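Local structure of alcohol dehydrogenase superfamily protein (3GAZ) at residues T7-V12 against F306-I311; S42-L47 against I331-E336; P64-M69 against T104-A109. The protein probably acts as an NADP-dependent oxidoreductase of the medium-chain alcohol dehydrogenase superfamily. All coordinates share one frame; numbering follows the deposited sequence.

Contact 1: residues T7-V12 against F306-I311; sequences TMIAAV and FSIAEI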
loop_
_atom_site.group_PDB
_atom_site.type_symbol
_atom_site.label_atom_id
_atom_site.label_comp_id
_atom_site.label_asym_id
_atom_site.label_seq_id
_atom_site.Cartn_x
_atom_site.Cartn_y
_atom_site.Cartn_z
ATOM N N THR A 7 15.851 15.031 9.766
ATOM C CA THR A 7 15.811 13.588 9.598
ATOM C C THR A 7 15.243 12.890 10.825
ATOM O O THR A 7 14.817 13.533 11.783
ATOM C CB THR A 7 17.226 13.038 9.356
ATOM O OG1 THR A 7 18.052 13.333 10.495
ATOM C CG2 THR A 7 17.835 13.667 8.113
HETATM N N MSE A 8 15.238 11.562 10.778
HETATM C CA MSE A 8 14.753 10.748 11.884
HETATM C C MSE A 8 15.435 9.390 11.799
HETATM O O MSE A 8 15.998 9.036 10.762
HETATM C CB MSE A 8 13.225 10.554 11.816
HETATM C CG MSE A 8 12.721 9.630 10.692
HETATM SE SE MSE A 8 10.963 9.091 10.881
HETATM C CE MSE A 8 10.737 8.143 9.337
ATOM N N ILE A 9 15.396 8.640 12.895
ATOM C CA ILE A 9 15.972 7.305 12.924
ATOM C C ILE A 9 14.806 6.329 12.778
ATOM O O ILE A 9 13.760 6.504 13.404
ATOM C CB ILE A 9 16.683 7.005 14.270
ATOM C CG1 ILE A 9 17.910 7.905 14.435
ATOM C CG2 ILE A 9 17.093 5.531 14.330
ATOM C CD1 ILE A 9 18.962 7.710 13.366
ATOM N N ALA A 10 14.987 5.310 11.951
ATOM C CA ALA A 10 13.952 4.309 11.752
ATOM C C ALA A 10 14.605 2.965 11.484
ATOM O O ALA A 10 15.746 2.895 11.020
ATOM C CB ALA A 10 13.054 4.697 10.573
ATOM N N ALA A 11 13.882 1.897 11.793
ATOM C CA ALA A 11 14.380 0.553 11.559
ATOM C C ALA A 11 13.754 0.101 10.250
ATOM O O ALA A 11 12.531 0.140 10.083
ATOM C CB ALA A 11 13.970 -0.371 12.695
ATOM N N VAL A 12 14.594 -0.317 9.316
ATOM C CA VAL A 12 14.113 -0.758 8.022
ATOM C C VAL A 12 14.454 -2.210 7.744
ATOM O O VAL A 12 15.589 -2.637 7.960
ATOM C CB VAL A 12 14.727 0.097 6.883
ATOM C CG1 VAL A 12 14.177 -0.356 5.536
ATOM C CG2 VAL A 12 14.439 1.567 7.115
ATOM N N PHE A 306 12.590 -3.098 25.101
ATOM C CA PHE A 306 13.437 -3.171 23.916
ATOM C C PHE A 306 13.546 -1.789 23.278
ATOM O O PHE A 306 12.536 -1.131 23.025
ATOM C CB PHE A 306 12.829 -4.147 22.897
ATOM C CG PHE A 306 12.591 -5.525 23.442
ATOM C CD1 PHE A 306 13.553 -6.522 23.309
ATOM C CD2 PHE A 306 11.414 -5.815 24.124
ATOM C CE1 PHE A 306 13.348 -7.793 23.850
ATOM C CE2 PHE A 306 11.199 -7.079 24.671
ATOM C CZ PHE A 306 12.173 -8.073 24.532
ATOM N N SER A 307 14.771 -1.346 23.020
ATOM C CA SER A 307 14.983 -0.044 22.394
ATOM C C SER A 307 14.809 -0.227 20.893
ATOM O O SER A 307 14.695 -1.349 20.412
ATOM C CB SER A 307 16.400 0.452 22.667
ATOM O OG SER A 307 17.333 -0.405 22.035
ATOM N N ILE A 308 14.809 0.875 20.152
ATOM C CA ILE A 308 14.652 0.799 18.708
ATOM C C ILE A 308 15.798 -0.007 18.096
ATOM O O ILE A 308 15.728 -0.424 16.940
ATOM C CB ILE A 308 14.621 2.209 18.079
ATOM C CG1 ILE A 308 14.149 2.123 16.628
ATOM C CG2 ILE A 308 16.004 2.842 18.156
ATOM C CD1 ILE A 308 13.857 3.475 16.006
ATOM N N ALA A 309 16.850 -0.229 18.884
ATOM C CA ALA A 309 18.009 -0.987 18.417
ATOM C C ALA A 309 17.925 -2.485 18.722
ATOM O O ALA A 309 18.776 -3.260 18.277
ATOM C CB ALA A 309 19.288 -0.406 19.032
ATOM N N GLU A 310 16.892 -2.902 19.452
ATOM C CA GLU A 310 16.745 -4.311 19.824
ATOM C C GLU A 310 15.446 -4.928 19.305
ATOM O O GLU A 310 14.895 -5.846 19.914
ATOM C CB GLU A 310 16.806 -4.428 21.352
ATOM C CG GLU A 310 17.968 -3.644 21.956
ATOM C CD GLU A 310 17.865 -3.459 23.462
ATOM O OE1 GLU A 310 16.780 -3.082 23.959
ATOM O OE2 GLU A 310 18.886 -3.668 24.148
ATOM N N ILE A 311 14.967 -4.434 18.168
ATOM C CA ILE A 311 13.720 -4.922 17.595
ATOM C C ILE A 311 13.769 -6.396 17.211
ATOM O O ILE A 311 12.781 -7.110 17.373
ATOM C CB ILE A 311 13.299 -4.035 16.391
ATOM C CG1 ILE A 311 13.121 -2.593 16.880
ATOM C CG2 ILE A 311 11.999 -4.545 15.777
ATOM C CD1 ILE A 311 12.717 -1.596 15.805
#
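The N-terminal beta hairpin meets the turn that starts helix 311-319 through A11 on I311 and I9 on I308. The closest approach is A11 CB to I311 CD1, 3.6 Å, the latter being the end of an isoleucine whose long branch runs fully extended toward the strand (chi2 180°). I308 reaches across with the same terminal atom. Its CG1 stands opposite the backbone N (chi1 -167°), and the stretched chain carries I308 CD1 to 4.2 Å from I9 CG2 and to 4.0 Å from I9 O, where methyl and strand backbone meet. I9 uses only this short branch, its CD1 leading off elsewhere. The contact fits the medium-chain dehydrogenase fold, in which the chain returns after the nucleotide-binding domain to complete the GroES-like catalytic domain. No hydrogen bond crosses; S307 and E310 bond each other within the turn. S307 to E310 form a type I turn, E310 N donating to S307 O over 2.9 Å, while E310 OE1 receives S307 N at 2.8 Å in a nearly straight bond (168°). From strand 20-26, F20 packs on I311 and L22 on A309.

Contact 2: residues S42-L47 against I331-E336; sequences SGTNPL and IAITVE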
loop_
_atom_site.group_PDB
_atom_site.type_symbol
_atom_site.label_atom_id
_atom_site.label_comp_id
_atom_site.label_asym_id
_atom_site.label_seq_id
_atom_site.Cartn_x
_atom_site.Cartn_y
_atom_site.Cartn_z
ATOM N N SER A 42 6.308 1.683 20.328
ATOM C CA SER A 42 5.805 0.979 19.154
ATOM C C SER A 42 5.326 -0.409 19.593
ATOM O O SER A 42 6.095 -1.190 20.158
ATOM C CB SER A 42 6.925 0.855 18.109
ATOM O OG SER A 42 6.512 0.132 16.957
ATOM N N GLY A 43 4.056 -0.707 19.341
ATOM C CA GLY A 43 3.508 -1.997 19.729
ATOM C C GLY A 43 3.718 -3.044 18.654
ATOM O O GLY A 43 3.395 -2.811 17.492
ATOM N N THR A 44 4.254 -4.201 19.037
ATOM C CA THR A 44 4.506 -5.269 18.079
ATOM C C THR A 44 3.310 -6.191 17.908
ATOM O O THR A 44 2.395 -6.208 18.727
ATOM C CB THR A 44 5.710 -6.154 18.503
ATOM O OG1 THR A 44 5.356 -6.922 19.662
ATOM C CG2 THR A 44 6.928 -5.295 18.821
ATOM N N ASN A 45 3.321 -6.951 16.820
ATOM C CA ASN A 45 2.267 -7.919 16.545
ATOM C C ASN A 45 2.869 -9.033 15.702
ATOM O O ASN A 45 3.756 -8.792 14.882
ATOM C CB ASN A 45 1.092 -7.273 15.795
ATOM C CG ASN A 45 0.280 -6.325 16.673
ATOM O OD1 ASN A 45 0.372 -5.103 16.541
ATOM N ND2 ASN A 45 -0.517 -6.889 17.573
ATOM N N PRO A 46 2.408 -10.275 15.906
ATOM C CA PRO A 46 2.917 -11.420 15.150
ATOM C C PRO A 46 2.958 -11.181 13.638
ATOM O O PRO A 46 3.903 -11.599 12.970
ATOM C CB PRO A 46 1.950 -12.537 15.529
ATOM C CG PRO A 46 1.588 -12.190 16.942
ATOM C CD PRO A 46 1.355 -10.696 16.846
ATOM N N LEU A 47 1.941 -10.508 13.100
ATOM C CA LEU A 47 1.898 -10.249 11.659
ATOM C C LEU A 47 3.163 -9.560 11.143
ATOM O O LEU A 47 3.608 -9.835 10.031
ATOM C CB LEU A 47 0.675 -9.401 11.290
ATOM C CG LEU A 47 0.462 -9.184 9.787
ATOM C CD1 LEU A 47 0.209 -10.529 9.114
ATOM C CD2 LEU A 47 -0.716 -8.238 9.552
ATOM N N ILE A 331 4.439 -7.345 23.469
ATOM C CA ILE A 331 5.752 -6.716 23.495
ATOM C C ILE A 331 5.706 -5.311 22.910
ATOM O O ILE A 331 5.165 -5.099 21.822
ATOM C CB ILE A 331 6.780 -7.530 22.667
ATOM C CG1 ILE A 331 6.919 -8.944 23.235
ATOM C CG2 ILE A 331 8.123 -6.807 22.648
ATOM C CD1 ILE A 331 7.563 -9.009 24.612
ATOM N N ALA A 332 6.287 -4.359 23.634
ATOM C CA ALA A 332 6.334 -2.976 23.190
ATOM C C ALA A 332 7.787 -2.533 23.051
ATOM O O ALA A 332 8.646 -2.887 23.863
ATOM C CB ALA A 332 5.616 -2.076 24.183
ATOM N N ILE A 333 8.053 -1.770 22.001
ATOM C CA ILE A 333 9.385 -1.254 21.748
ATOM C C ILE A 333 9.397 0.192 22.207
ATOM O O ILE A 333 8.506 0.957 21.852
ATOM C CB ILE A 333 9.714 -1.272 20.241
ATOM C CG1 ILE A 333 9.724 -2.712 19.724
ATOM C CG2 ILE A 333 11.054 -0.575 19.990
ATOM C CD1 ILE A 333 9.636 -2.806 18.215
ATOM N N THR A 334 10.398 0.565 23.001
ATOM C CA THR A 334 10.497 1.942 23.457
ATOM C C THR A 334 11.340 2.709 22.451
ATOM O O THR A 334 12.551 2.504 22.360
ATOM C CB THR A 334 11.162 2.049 24.840
ATOM O OG1 THR A 334 10.383 1.329 25.803
ATOM C CG2 THR A 334 11.264 3.511 25.259
ATOM N N VAL A 335 10.691 3.586 21.694
ATOM C CA VAL A 335 11.372 4.391 20.686
ATOM C C VAL A 335 12.003 5.621 21.327
ATOM O O VAL A 335 13.166 5.927 21.088
ATOM C CB VAL A 335 10.388 4.846 19.582
ATOM C CG1 VAL A 335 11.066 5.836 18.647
ATOM C CG2 VAL A 335 9.894 3.631 18.797
ATOM N N GLU A 336 11.219 6.325 22.137
ATOM C CA GLU A 336 11.696 7.517 22.821
ATOM C C GLU A 336 11.211 7.487 24.264
ATOM O O GLU A 336 12.044 7.254 25.170
ATOM C CB GLU A 336 11.176 8.765 22.120
HETATM O O HOH W 1 2.997 -8.410 20.805
#
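T44 grips the carbonyl of I331 twice. Its N donates to I331 O at 3.1 Å, nearly along the C=O axis, and its hydroxyl OG1 donates to the same oxygen at 2.8 Å, tilted 31° from the carbonyl plane. This takes a hydroxyl set between the backbone N and the carbonyl carbon (chi1 70°), a rotation that also turns CG2 onto I333, where it meets CD1 at 3.7 Å, the two side chains crossing at about a right angle. Water 1 donates to T44 OG1 and accepts from I331 N. Before T44 the segments pair as antiparallel strands, S42 N to I333 O and I333 N to S42 O, both 2.8 Å. The S42 CB rests 4.1 Å from I333 CB and equally far from V335 CG2. S42 OG, anti to the backbone N (chi1 178°), is bonded to T104 OG1. A valine in place of T44 would probably leave I331 O with one donor and water 1 without its threonine acceptor. Strand 332-334 thus joins the catalytic-domain sheet by backbone bonds, one threonine hydroxyl and apolar side-chain packing; two donors from one residue probably fix both the I331 carbonyl and the T44 side-chain rotation.

Contact 3: residues P64-M69 against T104-A109; sequences PAILGM and THAQFA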
loop_
_atom_site.group_PDB
_atom_site.type_symbol
_atom_site.label_atom_id
_atom_site.label_comp_id
_atom_site.label_asym_id
_atom_site.label_seq_id
_atom_site.Cartn_x
_atom_site.Cartn_y
_atom_site.Cartn_z
ATOM N N PRO A 64 11.783 -3.172 0.524
ATOM C CA PRO A 64 12.126 -2.713 1.872
ATOM C C PRO A 64 10.999 -1.902 2.494
ATOM O O PRO A 64 10.181 -1.314 1.785
ATOM C CB PRO A 64 13.372 -1.870 1.635
ATOM C CG PRO A 64 13.083 -1.259 0.296
ATOM C CD PRO A 64 12.575 -2.448 -0.488
ATOM N N ALA A 65 10.957 -1.867 3.821
ATOM C CA ALA A 65 9.916 -1.110 4.495
ATOM C C ALA A 65 10.133 -1.009 5.998
ATOM O O ALA A 65 10.887 -1.780 6.589
ATOM C CB ALA A 65 8.546 -1.745 4.210
ATOM N N ILE A 66 9.474 -0.025 6.598
ATOM C CA ILE A 66 9.523 0.182 8.034
ATOM C C ILE A 66 8.282 -0.546 8.528
ATOM O O ILE A 66 7.169 -0.251 8.080
ATOM C CB ILE A 66 9.428 1.681 8.381
ATOM C CG1 ILE A 66 10.690 2.401 7.889
ATOM C CG2 ILE A 66 9.240 1.858 9.876
ATOM C CD1 ILE A 66 10.593 3.914 7.898
ATOM N N LEU A 67 8.470 -1.510 9.425
ATOM C CA LEU A 67 7.349 -2.290 9.941
ATOM C C LEU A 67 6.826 -1.777 11.286
ATOM O O LEU A 67 7.325 -0.787 11.817
ATOM C CB LEU A 67 7.754 -3.766 10.039
ATOM C CG LEU A 67 8.412 -4.310 8.764
ATOM C CD1 LEU A 67 8.597 -5.825 8.880
ATOM C CD2 LEU A 67 7.551 -3.967 7.555
ATOM N N GLY A 68 5.814 -2.453 11.827
ATOM C CA GLY A 68 5.221 -2.036 13.090
ATOM C C GLY A 68 3.896 -1.370 12.774
ATOM O O GLY A 68 3.855 -0.452 11.961
HETATM N N MSE A 69 2.820 -1.811 13.418
HETATM C CA MSE A 69 1.494 -1.267 13.138
HETATM C C MSE A 69 0.898 -0.350 14.210
HETATM O O MSE A 69 0.147 0.576 13.890
HETATM C CB MSE A 69 0.525 -2.431 12.871
HETATM C CG MSE A 69 1.036 -3.446 11.849
HETATM SE SE MSE A 69 -0.026 -4.927 11.702
HETATM C CE MSE A 69 0.728 -5.974 12.748
ATOM N N THR A 104 5.623 1.699 12.412
ATOM C CA THR A 104 5.893 2.498 13.599
ATOM C C THR A 104 7.264 2.294 14.247
ATOM O O THR A 104 7.529 2.852 15.313
ATOM C CB THR A 104 4.779 2.309 14.655
ATOM O OG1 THR A 104 4.743 0.945 15.096
ATOM C CG2 THR A 104 3.427 2.683 14.054
ATOM N N HIS A 105 8.130 1.494 13.617
ATOM C CA HIS A 105 9.484 1.288 14.136
ATOM C C HIS A 105 10.270 2.515 13.668
ATOM O O HIS A 105 11.237 2.401 12.908
ATOM C CB HIS A 105 10.126 0.033 13.537
ATOM C CG HIS A 105 9.419 -1.241 13.882
ATOM N ND1 HIS A 105 9.663 -2.427 13.221
ATOM C CD2 HIS A 105 8.483 -1.517 14.820
ATOM C CE1 HIS A 105 8.907 -3.378 13.739
ATOM N NE2 HIS A 105 8.183 -2.852 14.711
ATOM N N ALA A 106 9.828 3.689 14.105
ATOM C CA ALA A 106 10.457 4.947 13.710
ATOM C C ALA A 106 10.223 6.017 14.758
ATOM O O ALA A 106 9.277 5.938 15.536
ATOM C CB ALA A 106 9.890 5.412 12.370
ATOM N N GLN A 107 11.079 7.031 14.771
ATOM C CA GLN A 107 10.929 8.102 15.741
ATOM C C GLN A 107 9.719 8.975 15.428
ATOM O O GLN A 107 9.138 9.564 16.333
ATOM C CB GLN A 107 12.190 8.968 15.786
ATOM C CG GLN A 107 13.414 8.243 16.321
ATOM C CD GLN A 107 14.621 9.150 16.407
ATOM O OE1 GLN A 107 14.955 9.848 15.446
ATOM N NE2 GLN A 107 15.286 9.147 17.562
ATOM N N PHE A 108 9.338 9.048 14.151
ATOM C CA PHE A 108 8.194 9.864 13.738
ATOM C C PHE A 108 7.318 9.175 12.692
ATOM O O PHE A 108 7.755 8.260 12.001
ATOM C CB PHE A 108 8.670 11.192 13.140
ATOM C CG PHE A 108 9.487 12.028 14.074
ATOM C CD1 PHE A 108 8.873 12.927 14.939
ATOM C CD2 PHE A 108 10.874 11.912 14.095
ATOM C CE1 PHE A 108 9.633 13.703 15.815
ATOM C CE2 PHE A 108 11.641 12.682 14.967
ATOM C CZ PHE A 108 11.020 13.579 15.829
ATOM N N ALA A 109 6.081 9.641 12.579
ATOM C CA ALA A 109 5.144 9.116 11.598
ATOM C C ALA A 109 4.057 10.153 11.330
ATOM O O ALA A 109 3.494 10.729 12.264
ATOM C CB ALA A 109 4.517 7.820 12.094
HETATM O O HOH W 2 10.926 -2.200 10.598
#
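T104 N donates to G68 O at 2.8 Å, the shortest bond across this contact, and it comes from above the carbonyl plane, 46° out, with a bent N-H angle of 143°. The next amide along repeats the link: H105 N donates to L67 O at 3.0 Å, in line with that carbonyl. L67 O also lies over the imidazole of H105, 3.0 Å above the ring plane and toward its rim, with CG the nearest ring atom. G68 lies over the same face, CA 3.9 Å from the ring centroid in a CH-pi contact. H105 reaches this place with CG beside its own backbone N (chi1 -63°), folding the ring back over the L67-G68 peptide. A side chain at G68 would run into H105 CD2 and T104 OG1, so the close approach depends on glycine. Both segments belong to the GroES-like domain of the medium-chain dehydrogenases: 64-69 is the loop leading into strand 70-78, while 104-109, with H105 at the centre of an inverse gamma turn, runs into strand 108-112 at its end. The imidazole is tied at both nitrogens. ND1 shares water 2, 2.9 Å away, with L67 N, which donates to it, and NE2 is hydrogen-bonded to Y315 OH of helix 311-319. T104 OG1 has partners in S42 OG and D70 O, while its CG2 passes 3.8 Å from G68 O. At the other end I66 CG2, opposite its backbone N, lies 3.7 Å from H105 O and packs more loosely on A106 CB; A10 of strand 7-13 touches both I66 and A106.

How the contacts relate
The three contacts form a compact cluster, their centres about 8 Å (1 and 3), 10 Å (2 and 3) and 11 Å (1 and 2) apart. Strand 7-13 is joined to contact 3 by A11 N to H105 O and I9 N to Q107 OE1, both 2.9 Å, and contact 2 by S42 OG to T104 OG1 at 2.7 Å. Contacts 1 and 2 meet directly through F306 O and T334 N, 2.7 Å apart in parallel strands, and through I311 CG1 on I333 CD1. Y315, bonded to H105 and packed on T44, also spans contacts 2 and 3. A bound calcium ion lies about 7 Å from the T44 side chain and about 9 Å from that of M69.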